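Protein PES4 (Saccharomyces cerevisiae S288C, PDB 6EZ7) probably binds RNA, perhaps poly(A), poly(U) and mRNA 3' untranslated regions, through several RNA recognition motifs, the third of which is the domain described here. Local coordinates at residues I6-T11 with R67-L72; L19-E24 with K59-F64; K29-S34 with A44-K49. One frame throughout, in Å; residues are numbered along the deposited sequence. Where two conformers were deposited one is given.

Interaction 1. Residues I6-T11 with R67-L72; sequences IKNLPT and RGKKLL
Lys7 and Leu72 form an antiparallel hydrogen-bonded pair where strands 3-9 and 69-75 run side by side in the sheet of an RNA recognition motif (RRM). Lys7 N donates to Leu72 O over 2.7 Å in the carbonyl plane, whereas Leu72 N reaches Lys7 O at 3.0 Å, nearly straight at hydrogen but from above the plane of that carbonyl. The same Leu72 O also receives a CA-H...O contact from Ile6. At Asn8 the first strand turns a corner and the backbones part, Pro10 and Lys69 being 6.5 Å apart at their CA atoms.

At the corner the Asn8 side chain takes over the pairing. With CG of Asn8 anti to its N (chi1 -162°), the amide swings across to the opposite strand, and ND2 donates to Lys70 O at 2.6 Å; the acceptor lies in the amide plane, but the donor stands above the Lys70 carbonyl plane. A water accepts from Lys70 N and, weakly, from the same ND2.

On the Lys7 face the side chains of Lys7 and Leu72 run alongside each other in the same direction, while the Lys7 amine bonds to a diethylene glycol molecule probably left from crystallisation. On the side covered by helix 15-22, Leu71 and Leu9 cross obliquely and touch through their CD2 methyls at 3.6 Å. Pro10 places CG against both Arg67 CB and Lys69 CG. Asn8 O is buried here without a polar partner, facing Leu71 CD2 at 3.4 Å and Lys69 CB at the same distance.

Interaction 2. Residues L19-E24 with K59-F64; sequences LNFFSE and KRYNNF
Phe21, Phe22, Tyr61 and Phe64 interlock where the two helices of the RRM fold, 15-22 and 51-61, come together at their C-terminal ends on one side of the sheet. In the tight part Tyr61 lays CB and CD2 against Phe22, CB 3.7 Å from Phe22 CE2 and CD2 over one face of the ring, planes 41° apart, while its hydroxyl end reaches the edge of the Phe21 ring, in plane. Tyr61 OH makes a short but weak hydrogen bond to Phe21 O (2.6 Å), which sits alongside the CZ end of the tyrosine ring, 3.1 Å from Tyr61 CZ. Phe64, on the type II turn from Tyr61 to Phe64, directs its edge toward the Phe21 face in an offset edge-to-face pair with planes at 62°. Phe22 extends inward to Ile4 and Ile6 of the sheet.

The solvent side is looser. Arg60 is bent at chi3, and the Glu24 carboxylate remains 5.5 Å from it (OE1 to Arg60 NH2), too far for a salt bridge, though the opposite charges may attract weakly. The guanidinium is instead joined to the Glu24 backbone by a weak hydrogen bond, Arg60 NH1 to Glu24 O, 3.4 Å long and bent to 132° at hydrogen.

Interaction 3. Residues K29-S34 with A44-K49; sequences KSIYLS and AFVTYK
This is strand pairing within a beta hairpin: Lys29-Leu33 lies antiparallel to Ala44-Tyr48 at the margin of the sheet, strand 28-33 being outermost and strand 42-48 separating it from strand 3-9. The axes of 29-33 and 44-48 come within 4.7 Å, their chain directions 178° apart. Tyr32 and Phe45 form a hydrogen-bonded pair, with both N to O distances 2.8 Å, and Ser30 pairs likewise with Thr47. Between them, Ile31 and Val46 form a non-hydrogen-bonded pair.

At the Lys29 end Thr47 O accepts two hydrogen bonds, from Lys29 N at 2.7 Å and Ser30 N at 3.1 Å, a classic beta bulge that sets both residues opposite Thr47. In this RRM fold the helix side of the hairpin carries Leu33 and the buried Ile31, Ala44 and Val46; helix 15-22 covers Ile31 and Val46. The other carries Ser30, Tyr32, Phe45 and Thr47. RRMs commonly bind RNA on this helix-free face, and the paired rings of Phe45 and Phe5, at aromatic positions of the RNP1 and RNP2 motifs, are consistent with such a surface.

The Lys29 chain runs alongside Thr47, its CE 4.0 Å from Thr47 CG2. Thr47 OG1 bonds mainly to Ser3. Ser30 OG lies between its own N and carbonyl carbon (chi1 61°), which sets it 3.3 Å from Thr47 CB. A water hydrogen-bonded to Ser30 OG donates to Phe45 O at 2.7 Å.

Interactions 1 and 3 belong to one sheet, their centres about 15 Å apart. The strand of Ile6 joins them: Ile6 O and Ala44 N lie 2.8 Å apart, a probable hydrogen bond, and Leu9 CD1 is 3.8 Å from Ala44 CB. Interaction 2 packs against this sheet, about 11 Å from interaction 1 and 12 Å from interaction 3 between centres. Phe22 CZ approaches Ile6 CD1 to 3.5 Å, and Phe22 O probably accepts a hydrogen bond from Tyr48 OH at 2.7 Å. The Phe64 turn probably hydrogen-bonds back to interaction 1, Leu71 N lying 2.8 Å from Phe64 O. Interaction 2 lies on the helix-covered face; that of Phe45 and Tyr32, probably for RNA, is the other.

Interaction 1. Residues I6-T11 with R67-L72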
loop_
_atom_site.group_PDB
_atom_site.type_symbol
_atom_site.label_atom_id
_atom_site.label_comp_id
_atom_site.label_asym_id
_atom_site.label_seq_id
_atom_site.Cartn_x
_atom_site.Cartn_y
_atom_site.Cartn_z
ATOM N N ILE A 6 0.332 1.239 -2.811
ATOM C CA ILE A 6 -1.050 1.646 -2.609
ATOM C C ILE A 6 -1.246 2.976 -3.300
ATOM O O ILE A 6 -0.580 3.956 -2.967
ATOM C CB ILE A 6 -1.399 1.772 -1.123
ATOM C CG1 ILE A 6 -1.011 0.491 -0.384
ATOM C CG2 ILE A 6 -2.874 2.087 -0.948
ATOM C CD1 ILE A 6 -0.780 0.702 1.083
ATOM N N LYS A 7 -2.144 3.011 -4.276
ATOM C CA LYS A 7 -2.350 4.224 -5.051
ATOM C C LYS A 7 -3.808 4.645 -5.017
ATOM O O LYS A 7 -4.655 3.925 -4.489
ATOM C CB LYS A 7 -1.883 4.020 -6.493
ATOM C CG LYS A 7 -0.472 3.457 -6.598
ATOM C CD LYS A 7 0.042 3.480 -8.025
ATOM C CE LYS A 7 0.602 4.842 -8.389
ATOM N NZ LYS A 7 1.395 4.780 -9.647
ATOM N N ASN A 8 -4.086 5.818 -5.584
ATOM C CA ASN A 8 -5.410 6.432 -5.539
ATOM C C ASN A 8 -5.841 6.700 -4.102
ATOM O O ASN A 8 -7.004 6.520 -3.740
ATOM C CB ASN A 8 -6.448 5.562 -6.249
ATOM C CG ASN A 8 -7.697 6.334 -6.613
ATOM O OD1 ASN A 8 -7.649 7.547 -6.813
ATOM N ND2 ASN A 8 -8.829 5.638 -6.686
ATOM N N LEU A 9 -4.890 7.136 -3.284
ATOM C CA LEU A 9 -5.184 7.503 -1.909
ATOM C C LEU A 9 -5.705 8.929 -1.840
ATOM O O LEU A 9 -5.255 9.794 -2.595
ATOM C CB LEU A 9 -3.940 7.357 -1.033
ATOM C CG LEU A 9 -3.454 5.941 -0.722
ATOM C CD1 LEU A 9 -2.036 5.990 -0.180
ATOM C CD2 LEU A 9 -4.382 5.260 0.273
ATOM N N PRO A 10 -6.662 9.177 -0.937
ATOM C CA PRO A 10 -7.160 10.527 -0.665
ATOM C C PRO A 10 -6.031 11.411 -0.159
ATOM O O PRO A 10 -5.147 10.908 0.532
ATOM C CB PRO A 10 -8.214 10.308 0.423
ATOM C CG PRO A 10 -8.555 8.865 0.362
ATOM C CD PRO A 10 -7.318 8.165 -0.094
ATOM N N THR A 11 -6.055 12.698 -0.489
ATOM C CA THR A 11 -4.958 13.592 -0.128
ATOM C C THR A 11 -4.814 13.775 1.383
ATOM O O THR A 11 -3.738 14.109 1.866
ATOM C CB THR A 11 -5.123 14.972 -0.786
ATOM O OG1 THR A 11 -6.395 15.524 -0.429
ATOM C CG2 THR A 11 -5.035 14.850 -2.300
ATOM N N ARG A 67 -12.381 6.749 2.003
ATOM C CA ARG A 67 -12.936 8.081 1.778
ATOM C C ARG A 67 -13.388 8.265 0.333
ATOM O O ARG A 67 -13.013 9.232 -0.330
ATOM C CB ARG A 67 -11.922 9.155 2.161
ATOM C CG ARG A 67 -11.387 8.975 3.564
ATOM C CD ARG A 67 -11.272 10.295 4.280
ATOM N NE ARG A 67 -10.408 10.190 5.451
ATOM C CZ ARG A 67 -10.786 10.501 6.685
ATOM N NH1 ARG A 67 -12.017 10.941 6.910
ATOM N NH2 ARG A 67 -9.933 10.376 7.692
ATOM N N GLY A 68 -14.173 7.310 -0.156
ATOM C CA GLY A 68 -14.770 7.409 -1.473
ATOM C C GLY A 68 -13.839 7.066 -2.619
ATOM O O GLY A 68 -14.277 6.976 -3.764
ATOM N N LYS A 69 -12.555 6.889 -2.318
ATOM C CA LYS A 69 -11.567 6.538 -3.332
ATOM C C LYS A 69 -11.356 5.032 -3.377
ATOM O O LYS A 69 -11.108 4.407 -2.345
ATOM C CB LYS A 69 -10.228 7.231 -3.057
ATOM C CG LYS A 69 -10.271 8.751 -3.079
ATOM C CD LYS A 69 -10.677 9.280 -4.441
ATOM C CE LYS A 69 -10.317 10.751 -4.584
ATOM N NZ LYS A 69 -11.465 11.643 -4.251
ATOM N N LYS A 70 -11.446 4.456 -4.571
ATOM C CA LYS A 70 -11.188 3.037 -4.751
ATOM C C LYS A 70 -9.682 2.806 -4.806
ATOM O O LYS A 70 -9.017 3.199 -5.764
ATOM C CB LYS A 70 -11.869 2.515 -6.019
ATOM C CG LYS A 70 -11.924 1.004 -6.101
ATOM C CD LYS A 70 -12.829 0.534 -7.228
ATOM C CE LYS A 70 -12.311 0.995 -8.576
ATOM N NZ LYS A 70 -13.069 0.375 -9.696
ATOM N N LEU A 71 -9.144 2.182 -3.765
ATOM C CA LEU A 71 -7.703 2.010 -3.656
ATOM C C LEU A 71 -7.159 1.022 -4.672
ATOM O O LEU A 71 -7.793 0.014 -4.982
ATOM C CB LEU A 71 -7.324 1.553 -2.247
ATOM C CG LEU A 71 -7.620 2.543 -1.125
ATOM C CD1 LEU A 71 -6.931 2.109 0.160
ATOM C CD2 LEU A 71 -7.188 3.944 -1.528
ATOM N N LEU A 72 -5.974 1.329 -5.190
ATOM C CA LEU A 72 -5.245 0.398 -6.033
ATOM C C LEU A 72 -4.103 -0.188 -5.218
ATOM O O LEU A 72 -3.198 0.531 -4.796
ATOM C CB LEU A 72 -4.720 1.094 -7.290
ATOM C CG LEU A 72 -3.790 0.279 -8.191
ATOM C CD1 LEU A 72 -4.515 -0.921 -8.796
ATOM C CD2 LEU A 72 -3.202 1.166 -9.279
HETATM O O HOH W 1 -12.153 6.069 -7.245
#

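Interaction 2. Residues L19-E24 with K59-F64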
loop_
_atom_site.group_PDB
_atom_site.type_symbol
_atom_site.label_atom_id
_atom_site.label_comp_id
_atom_site.label_asym_id
_atom_site.label_seq_id
_atom_site.Cartn_x
_atom_site.Cartn_y
_atom_site.Cartn_z
ATOM N N LEU A 19 -1.194 2.557 8.412
ATOM C CA LEU A 19 -0.889 1.626 9.488
ATOM C C LEU A 19 -2.134 0.892 9.956
ATOM O O LEU A 19 -2.135 -0.328 10.085
ATOM C CB LEU A 19 -0.253 2.365 10.661
ATOM C CG LEU A 19 1.259 2.562 10.604
ATOM C CD1 LEU A 19 1.708 3.537 11.682
ATOM C CD2 LEU A 19 1.972 1.221 10.757
ATOM N N ASN A 20 -3.203 1.634 10.197
ATOM C CA ASN A 20 -4.395 1.031 10.762
ATOM C C ASN A 20 -5.079 0.063 9.809
ATOM O O ASN A 20 -5.515 -1.012 10.217
ATOM C CB ASN A 20 -5.360 2.119 11.218
ATOM C CG ASN A 20 -4.959 2.699 12.551
ATOM O OD1 ASN A 20 -4.871 3.917 12.729
ATOM N ND2 ASN A 20 -4.682 1.817 13.500
ATOM N N PHE A 21 -5.154 0.423 8.535
ATOM C CA PHE A 21 -5.754 -0.480 7.560
ATOM C C PHE A 21 -4.873 -1.686 7.273
ATOM O O PHE A 21 -5.328 -2.826 7.332
ATOM C CB PHE A 21 -6.054 0.257 6.258
ATOM C CG PHE A 21 -7.310 1.069 6.307
ATOM C CD1 PHE A 21 -8.543 0.451 6.431
ATOM C CD2 PHE A 21 -7.262 2.449 6.223
ATOM C CE1 PHE A 21 -9.705 1.198 6.476
ATOM C CE2 PHE A 21 -8.422 3.200 6.268
ATOM C CZ PHE A 21 -9.645 2.572 6.394
ATOM N N PHE A 22 -3.605 -1.441 6.972
ATOM C CA PHE A 22 -2.782 -2.496 6.393
ATOM C C PHE A 22 -2.046 -3.363 7.409
ATOM O O PHE A 22 -1.431 -4.359 7.036
ATOM C CB PHE A 22 -1.810 -1.876 5.389
ATOM C CG PHE A 22 -2.490 -1.457 4.121
ATOM C CD1 PHE A 22 -3.123 -0.229 4.034
ATOM C CD2 PHE A 22 -2.569 -2.326 3.048
ATOM C CE1 PHE A 22 -3.788 0.145 2.882
ATOM C CE2 PHE A 22 -3.230 -1.957 1.886
ATOM C CZ PHE A 22 -3.841 -0.721 1.804
ATOM N N SER A 23 -2.135 -3.014 8.689
ATOM C CA SER A 23 -1.608 -3.887 9.737
ATOM C C SER A 23 -2.598 -4.997 10.070
ATOM O O SER A 23 -2.284 -5.914 10.832
ATOM C CB SER A 23 -1.281 -3.095 11.001
ATOM O OG SER A 23 -0.303 -2.106 10.741
ATOM N N GLU A 24 -3.793 -4.913 9.498
ATOM C CA GLU A 24 -4.825 -5.913 9.747
ATOM C C GLU A 24 -4.482 -7.269 9.132
ATOM O O GLU A 24 -5.029 -8.291 9.540
ATOM C CB GLU A 24 -6.176 -5.431 9.216
ATOM C CG GLU A 24 -6.719 -4.206 9.936
ATOM C CD GLU A 24 -6.890 -4.433 11.430
ATOM O OE1 GLU A 24 -7.332 -5.535 11.822
ATOM O OE2 GLU A 24 -6.578 -3.510 12.214
ATOM N N LYS A 59 -4.947 -8.984 -1.834
ATOM C CA LYS A 59 -6.220 -9.686 -1.960
ATOM C C LYS A 59 -7.326 -9.004 -1.168
ATOM O O LYS A 59 -8.483 -8.976 -1.595
ATOM C CB LYS A 59 -6.080 -11.142 -1.506
ATOM C CG LYS A 59 -5.401 -12.041 -2.524
ATOM C CD LYS A 59 -5.751 -13.504 -2.288
ATOM C CE LYS A 59 -4.824 -14.149 -1.271
ATOM N NZ LYS A 59 -3.612 -14.728 -1.916
ATOM N N ARG A 60 -6.975 -8.444 -0.018
ATOM C CA ARG A 60 -7.987 -7.878 0.860
ATOM C C ARG A 60 -8.281 -6.407 0.587
ATOM O O ARG A 60 -9.414 -5.962 0.785
ATOM C CB ARG A 60 -7.577 -8.074 2.322
ATOM C CG ARG A 60 -7.477 -9.547 2.709
ATOM C CD ARG A 60 -7.093 -9.736 4.163
ATOM N NE ARG A 60 -7.927 -8.942 5.060
ATOM C CZ ARG A 60 -7.781 -8.916 6.380
ATOM N NH1 ARG A 60 -6.832 -9.639 6.960
ATOM N NH2 ARG A 60 -8.583 -8.163 7.121
ATOM N N TYR A 61 -7.292 -5.654 0.111
ATOM C CA TYR A 61 -7.470 -4.206 0.012
ATOM C C TYR A 61 -7.493 -3.624 -1.399
ATOM O O TYR A 61 -7.820 -2.451 -1.566
ATOM C CB TYR A 61 -6.388 -3.495 0.823
ATOM C CG TYR A 61 -6.706 -3.470 2.294
ATOM C CD1 TYR A 61 -7.814 -2.777 2.765
ATOM C CD2 TYR A 61 -5.913 -4.143 3.212
ATOM C CE1 TYR A 61 -8.123 -2.751 4.109
ATOM C CE2 TYR A 61 -6.214 -4.123 4.563
ATOM C CZ TYR A 61 -7.320 -3.424 5.003
ATOM O OH TYR A 61 -7.627 -3.395 6.345
ATOM N N ASN A 62 -7.154 -4.407 -2.415
ATOM C CA ASN A 62 -7.335 -3.883 -3.761
ATOM C C ASN A 62 -8.824 -3.629 -3.968
ATOM O O ASN A 62 -9.656 -4.452 -3.581
ATOM C CB ASN A 62 -6.786 -4.830 -4.830
ATOM C CG ASN A 62 -6.638 -4.150 -6.177
ATOM O OD1 ASN A 62 -6.408 -2.943 -6.245
ATOM N ND2 ASN A 62 -6.779 -4.915 -7.253
ATOM N N ASN A 63 -9.143 -2.466 -4.535
ATOM C CA ASN A 63 -10.520 -2.026 -4.782
ATOM C C ASN A 63 -11.309 -1.727 -3.511
ATOM O O ASN A 63 -12.531 -1.587 -3.543
ATOM C CB ASN A 63 -11.267 -3.050 -5.638
ATOM C CG ASN A 63 -10.689 -3.156 -7.028
ATOM O OD1 ASN A 63 -10.426 -2.141 -7.673
ATOM N ND2 ASN A 63 -10.466 -4.379 -7.490
ATOM N N PHE A 64 -10.596 -1.601 -2.398
ATOM C CA PHE A 64 -11.196 -1.147 -1.150
ATOM C C PHE A 64 -11.425 0.363 -1.200
ATOM O O PHE A 64 -10.545 1.120 -1.612
ATOM C CB PHE A 64 -10.295 -1.524 0.031
ATOM C CG PHE A 64 -10.751 -0.976 1.352
ATOM C CD1 PHE A 64 -11.743 -1.615 2.076
ATOM C CD2 PHE A 64 -10.156 0.156 1.888
ATOM C CE1 PHE A 64 -12.155 -1.123 3.296
ATOM C CE2 PHE A 64 -10.563 0.654 3.110
ATOM C CZ PHE A 64 -11.563 0.015 3.815
#

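Interaction 3. Residues K29-S34 with A44-K49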
loop_
_atom_site.group_PDB
_atom_site.type_symbol
_atom_site.label_atom_id
_atom_site.label_comp_id
_atom_site.label_asym_id
_atom_site.label_seq_id
_atom_site.Cartn_x
_atom_site.Cartn_y
_atom_site.Cartn_z
ATOM N N LYS A 29 6.636 -3.800 8.329
ATOM C CA LYS A 29 8.046 -3.512 8.564
ATOM C C LYS A 29 8.350 -2.031 8.362
ATOM O O LYS A 29 8.990 -1.399 9.204
ATOM C CB LYS A 29 8.923 -4.363 7.642
ATOM C CG LYS A 29 10.383 -4.422 8.051
ATOM C CD LYS A 29 11.174 -5.362 7.155
ATOM C CE LYS A 29 12.052 -4.590 6.182
ATOM N NZ LYS A 29 13.225 -5.396 5.735
ATOM N N SER A 30 7.885 -1.479 7.246
ATOM C CA SER A 30 8.130 -0.076 6.939
ATOM C C SER A 30 7.056 0.495 6.022
ATOM O O SER A 30 6.417 -0.235 5.264
ATOM C CB SER A 30 9.511 0.102 6.301
ATOM O OG SER A 30 9.614 -0.626 5.089
ATOM N N ILE A 31 6.867 1.807 6.111
ATOM C CA ILE A 31 5.901 2.530 5.292
ATOM C C ILE A 31 6.506 3.797 4.722
ATOM O O ILE A 31 7.167 4.554 5.433
ATOM C CB ILE A 31 4.645 2.943 6.093
ATOM C CG1 ILE A 31 3.953 1.735 6.707
ATOM C CG2 ILE A 31 3.662 3.706 5.210
ATOM C CD1 ILE A 31 2.638 2.084 7.351
ATOM N N TYR A 32 6.281 4.032 3.438
ATOM C CA TYR A 32 6.497 5.355 2.885
ATOM C C TYR A 32 5.162 5.903 2.408
ATOM O O TYR A 32 4.439 5.231 1.684
ATOM C CB TYR A 32 7.503 5.337 1.733
ATOM C CG TYR A 32 7.600 6.685 1.056
ATOM C CD1 TYR A 32 8.271 7.737 1.666
ATOM C CD2 TYR A 32 6.996 6.918 -0.171
ATOM C CE1 TYR A 32 8.351 8.974 1.070
ATOM C CE2 TYR A 32 7.072 8.160 -0.777
ATOM C CZ TYR A 32 7.751 9.183 -0.150
ATOM O OH TYR A 32 7.837 10.427 -0.738
ATOM N N LEU A 33 4.828 7.119 2.823
ATOM C CA LEU A 33 3.645 7.785 2.296
ATOM C C LEU A 33 4.075 9.080 1.618
ATOM O O LEU A 33 4.665 9.959 2.252
ATOM C CB LEU A 33 2.631 8.054 3.405
ATOM C CG LEU A 33 1.348 8.767 2.981
ATOM C CD1 LEU A 33 0.548 7.939 1.983
ATOM C CD2 LEU A 33 0.517 9.110 4.205
ATOM N N SER A 34 3.781 9.179 0.328
ATOM C CA SER A 34 4.228 10.305 -0.485
ATOM C C SER A 34 3.767 11.652 0.061
ATOM O O SER A 34 2.636 11.802 0.518
ATOM C CB SER A 34 3.734 10.142 -1.923
ATOM O OG SER A 34 2.326 10.270 -1.988
ATOM N N ALA A 44 1.542 5.093 -1.627
ATOM C CA ALA A 44 2.225 4.548 -0.469
ATOM C C ALA A 44 2.996 3.299 -0.850
ATOM O O ALA A 44 2.608 2.558 -1.751
ATOM C CB ALA A 44 1.233 4.243 0.645
ATOM N N PHE A 45 4.096 3.080 -0.147
ATOM C CA PHE A 45 4.936 1.915 -0.350
ATOM C C PHE A 45 5.057 1.210 0.988
ATOM O O PHE A 45 5.638 1.751 1.930
ATOM C CB PHE A 45 6.300 2.334 -0.905
ATOM C CG PHE A 45 7.252 1.196 -1.131
ATOM C CD1 PHE A 45 6.996 0.236 -2.094
ATOM C CD2 PHE A 45 8.427 1.108 -0.402
ATOM C CE1 PHE A 45 7.885 -0.803 -2.309
ATOM C CE2 PHE A 45 9.316 0.072 -0.612
ATOM C CZ PHE A 45 9.044 -0.885 -1.568
ATOM N N VAL A 46 4.477 0.020 1.078
ATOM C CA VAL A 46 4.408 -0.704 2.341
ATOM C C VAL A 46 5.170 -2.010 2.271
ATOM O O VAL A 46 4.973 -2.810 1.353
ATOM C CB VAL A 46 2.954 -0.991 2.746
ATOM C CG1 VAL A 46 2.905 -1.829 4.019
ATOM C CG2 VAL A 46 2.206 0.309 2.937
ATOM N N THR A 47 6.041 -2.222 3.249
ATOM C CA THR A 47 6.803 -3.455 3.334
ATOM C C THR A 47 6.393 -4.254 4.567
ATOM O O THR A 47 6.421 -3.749 5.687
ATOM C CB THR A 47 8.310 -3.180 3.373
ATOM O OG1 THR A 47 8.697 -2.507 2.168
ATOM C CG2 THR A 47 9.081 -4.484 3.475
ATOM N N TYR A 48 6.007 -5.503 4.345
ATOM C CA TYR A 48 5.600 -6.385 5.429
ATOM C C TYR A 48 6.774 -7.188 5.971
ATOM O O TYR A 48 7.716 -7.494 5.241
ATOM C CB TYR A 48 4.492 -7.326 4.954
ATOM C CG TYR A 48 3.158 -6.629 4.834
ATOM C CD1 TYR A 48 2.327 -6.497 5.936
ATOM C CD2 TYR A 48 2.740 -6.085 3.627
ATOM C CE1 TYR A 48 1.111 -5.850 5.841
ATOM C CE2 TYR A 48 1.521 -5.437 3.519
ATOM C CZ TYR A 48 0.711 -5.326 4.630
ATOM O OH TYR A 48 -0.502 -4.684 4.532
ATOM N N LYS A 49 6.717 -7.524 7.255
ATOM C CA LYS A 49 7.728 -8.387 7.850
ATOM C C LYS A 49 7.631 -9.780 7.242
ATOM O O LYS A 49 8.641 -10.377 6.867
ATOM C CB LYS A 49 7.570 -8.450 9.370
ATOM C CG LYS A 49 7.758 -7.105 10.062
ATOM C CD LYS A 49 7.920 -7.260 11.566
ATOM C CE LYS A 49 8.223 -5.924 12.229
ATOM N NZ LYS A 49 8.180 -6.015 13.714
HETATM O O HOH W 2 8.021 0.685 2.786
#